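Local atomic coordinates of lactaldehyde dehydrogenase (Methanocaldococcus jannaschii, PDB entry 3PQA), a protein that oxidises lactaldehyde to lactate with NAD, which it prefers to NADP, in the biosynthesis of coenzyme F420. Residues V250-D255 with L282-I287. Numbering follows the deposited sequence.
Sequences VLKDAD and LVDESI
Val250 and Val283 pair in parallel register where strands 246-250 and 278-284 end, Val250 N donating to Leu282 O (2.7 Å) and Val250 O accepting from Asp284 N (3.1 Å). Beyond this last bridge the chains diverge, 250-255 into a type I turn from Leu251 to Ala254. A water spans the widening gap, accepting from Lys252 N and donating to Asp284 OD1 at 2.7 Å. The other carboxylate oxygen closes an Asx turn: Asp284 OD2 takes Ser286 N at 2.9 Å, on its anti side and 25° out of the carboxylate plane. With CG anti to the backbone N (chi1 -165°), the Asp284 carboxylate lies against the first methylene of Lys252, Lys252 CB to Asp284 CG 3.8 Å. A lysine in place of Asp284 would probably leave Ser286 N and the bridging water without their carboxylate acceptor, the turn then relying on its backbone bond from Ile287 N to Asp284 O. Ile287, just before helix 288-300, reaches back across the opening; its CD1 meets Val250 CG1 at 3.7 Å and lies 3.5 Å from Leu251 O. Leu256 of helix 256-268 touches both Val250 and Ile287. Remote from the active site, two backbone bonds thus fix the register of the strand ends; beyond them apolar packing joins the two strand-to-helix connections on the buried Val250 side, and beside Lys252 a carboxylate shared between its own turn and a water.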
ATOM      1  N   VAL B 250     -29.906 -16.460  -9.590  1.00 14.96           N
ATOM      2  CA  VAL B 250     -29.504 -17.671 -10.300  1.00 14.72           C
ATOM      3  C   VAL B 250     -29.861 -17.456 -11.758  1.00 14.70           C
ATOM      4  O   VAL B 250     -31.052 -17.462 -12.108  1.00 14.40           O
ATOM      5  CB  VAL B 250     -30.230 -18.924  -9.758  1.00 15.62           C
ATOM      6  CG1 VAL B 250     -29.826 -20.199 -10.545  1.00 16.22           C
ATOM      7  CG2 VAL B 250     -29.956 -19.117  -8.267  1.00 16.31           C
ATOM      8  N   LEU B 251     -28.845 -17.243 -12.595  1.00 14.89           N
ATOM      9  CA  LEU B 251     -29.075 -17.055 -14.037  1.00 16.18           C
ATOM     10  C   LEU B 251     -29.291 -18.402 -14.735  1.00 15.67           C
ATOM     11  O   LEU B 251     -28.945 -19.444 -14.197  1.00 14.46           O
ATOM     12  CB  LEU B 251     -27.923 -16.294 -14.697  1.00 18.72           C
ATOM     13  CG  LEU B 251     -27.650 -14.876 -14.178  1.00 18.85           C
ATOM     14  CD1 LEU B 251     -26.700 -14.157 -15.114  1.00 18.99           C
ATOM     15  CD2 LEU B 251     -28.935 -14.089 -14.065  1.00 18.97           C
ATOM     16  N   LYS B 252     -29.853 -18.376 -15.936  1.00 17.15           N
ATOM     17  CA  LYS B 252     -30.219 -19.617 -16.624  1.00 19.76           C
ATOM     18  C   LYS B 252     -29.025 -20.497 -17.003  1.00 18.71           C
ATOM     19  O   LYS B 252     -29.203 -21.680 -17.275  1.00 18.25           O
ATOM     20  CB  LYS B 252     -31.085 -19.326 -17.857  1.00 24.29           C
ATOM     21  CG  LYS B 252     -30.371 -18.566 -18.967  1.00 25.84           C
ATOM     22  CD  LYS B 252     -31.348 -18.243 -20.105  1.00 25.68           C
ATOM     23  CE  LYS B 252     -30.666 -17.460 -21.215  1.00 26.24           C
ATOM     24  NZ  LYS B 252     -30.319 -16.064 -20.782  1.00 26.37           N
ATOM     25  N   ASP B 253     -27.822 -19.925 -17.032  1.00 17.71           N
ATOM     26  CA  ASP B 253     -26.633 -20.708 -17.347  1.00 17.95           C
ATOM     27  C   ASP B 253     -25.888 -21.229 -16.105  1.00 18.02           C
ATOM     28  O   ASP B 253     -24.801 -21.796 -16.230  1.00 18.88           O
ATOM     29  CB  ASP B 253     -25.677 -19.902 -18.233  1.00 19.15           C
ATOM     30  CG  ASP B 253     -24.970 -18.806 -17.473  1.00 19.69           C
ATOM     31  OD1 ASP B 253     -25.638 -18.092 -16.683  1.00 19.18           O
ATOM     32  OD2 ASP B 253     -23.745 -18.675 -17.641  1.00 19.28           O
ATOM     33  N   ALA B 254     -26.456 -21.033 -14.918  1.00 17.36           N
ATOM     34  CA  ALA B 254     -25.824 -21.474 -13.665  1.00 17.34           C
ATOM     35  C   ALA B 254     -25.688 -22.992 -13.587  1.00 17.33           C
ATOM     36  O   ALA B 254     -26.530 -23.718 -14.114  1.00 16.99           O
ATOM     37  CB  ALA B 254     -26.620 -20.965 -12.472  1.00 17.53           C
ATOM     38  N   ASP B 255     -24.602 -23.457 -12.960  1.00 17.36           N
ATOM     39  CA  ASP B 255     -24.491 -24.856 -12.559  1.00 18.08           C
ATOM     40  C   ASP B 255     -25.489 -25.090 -11.419  1.00 16.67           C
ATOM     41  O   ASP B 255     -25.239 -24.667 -10.296  1.00 16.35           O
ATOM     42  CB  ASP B 255     -23.067 -25.159 -12.086  1.00 20.33           C
ATOM     43  CG  ASP B 255     -22.878 -26.618 -11.672  1.00 21.63           C
ATOM     44  OD1 ASP B 255     -23.786 -27.214 -11.050  1.00 20.63           O
ATOM     45  OD2 ASP B 255     -21.796 -27.175 -11.957  1.00 20.81           O
ATOM     46  N   LEU B 282     -33.666 -15.002  -6.581  1.00 14.31           N
ATOM     47  CA  LEU B 282     -34.207 -14.671  -7.894  1.00 15.11           C
ATOM     48  C   LEU B 282     -33.693 -15.713  -8.879  1.00 15.26           C
ATOM     49  O   LEU B 282     -32.489 -15.953  -8.961  1.00 14.72           O
ATOM     50  CB  LEU B 282     -33.803 -13.249  -8.312  1.00 15.80           C
ATOM     51  CG  LEU B 282     -33.964 -12.155  -7.252  1.00 15.15           C
ATOM     52  CD1 LEU B 282     -33.525 -10.800  -7.807  1.00 15.90           C
ATOM     53  CD2 LEU B 282     -35.407 -12.098  -6.778  1.00 15.93           C
ATOM     54  N   VAL B 283     -34.605 -16.345  -9.609  1.00 14.88           N
ATOM     55  CA  VAL B 283     -34.224 -17.418 -10.519  1.00 14.86           C
ATOM     56  C   VAL B 283     -34.851 -17.195 -11.889  1.00 14.88           C
ATOM     57  O   VAL B 283     -36.008 -16.797 -11.994  1.00 14.38           O
ATOM     58  CB  VAL B 283     -34.556 -18.833  -9.931  1.00 15.35           C
ATOM     59  CG1 VAL B 283     -36.060 -18.995  -9.641  1.00 16.34           C
ATOM     60  CG2 VAL B 283     -34.026 -19.948 -10.839  1.00 16.41           C
ATOM     61  N   ASP B 284     -34.065 -17.418 -12.937  1.00 15.09           N
ATOM     62  CA  ASP B 284     -34.580 -17.266 -14.297  1.00 16.24           C
ATOM     63  C   ASP B 284     -35.798 -18.157 -14.521  1.00 17.02           C
ATOM     64  O   ASP B 284     -35.772 -19.332 -14.153  1.00 15.91           O
ATOM     65  CB  ASP B 284     -33.512 -17.600 -15.330  1.00 17.50           C
ATOM     66  CG  ASP B 284     -33.894 -17.114 -16.714  1.00 17.57           C
ATOM     67  OD1 ASP B 284     -33.510 -15.982 -17.055  1.00 17.59           O
ATOM     68  OD2 ASP B 284     -34.608 -17.842 -17.439  1.00 17.63           O
ATOM     69  N   GLU B 285     -36.835 -17.587 -15.141  1.00 17.95           N
ATOM     70  CA  GLU B 285     -38.068 -18.309 -15.483  1.00 19.71           C
ATOM     71  C   GLU B 285     -37.794 -19.650 -16.133  1.00 19.25           C
ATOM     72  O   GLU B 285     -38.485 -20.644 -15.846  1.00 18.73           O
ATOM     73  CB  GLU B 285     -38.937 -17.486 -16.445  1.00 21.38           C
ATOM     74  CG  GLU B 285     -39.685 -16.349 -15.771  1.00 23.43           C
ATOM     75  CD  GLU B 285     -40.520 -15.517 -16.736  1.00 21.99           C
ATOM     76  OE1 GLU B 285     -40.639 -15.902 -17.923  1.00 23.59           O
ATOM     77  OE2 GLU B 285     -41.030 -14.459 -16.313  1.00 23.57           O
ATOM     78  N   SER B 286     -36.797 -19.665 -17.013  1.00 19.55           N
ATOM     79  CA  SER B 286     -36.526 -20.825 -17.850  1.00 20.52           C
ATOM     80  C   SER B 286     -36.050 -22.033 -17.029  1.00 20.19           C
ATOM     81  O   SER B 286     -36.218 -23.175 -17.459  1.00 20.18           O
ATOM     82  CB  SER B 286     -35.527 -20.482 -18.971  1.00 21.35           C
ATOM     83  OG  SER B 286     -34.183 -20.629 -18.535  1.00 26.62           O
ATOM     84  N   ILE B 287     -35.489 -21.785 -15.844  1.00 18.96           N
ATOM     85  CA  ILE B 287     -34.950 -22.879 -15.031  1.00 18.47           C
ATOM     86  C   ILE B 287     -35.598 -22.986 -13.639  1.00 17.00           C
ATOM     87  O   ILE B 287     -35.152 -23.789 -12.809  1.00 15.91           O
ATOM     88  CB  ILE B 287     -33.403 -22.784 -14.865  1.00 19.23           C
ATOM     89  CG1 ILE B 287     -32.993 -21.431 -14.278  1.00 19.57           C
ATOM     90  CG2 ILE B 287     -32.682 -23.071 -16.192  1.00 19.69           C
ATOM     91  CD1 ILE B 287     -31.668 -21.485 -13.522  1.00 19.40           C
TER
HETATM   92  O   HOH W   1     -30.827 -15.726 -16.615  1.00 14.41           O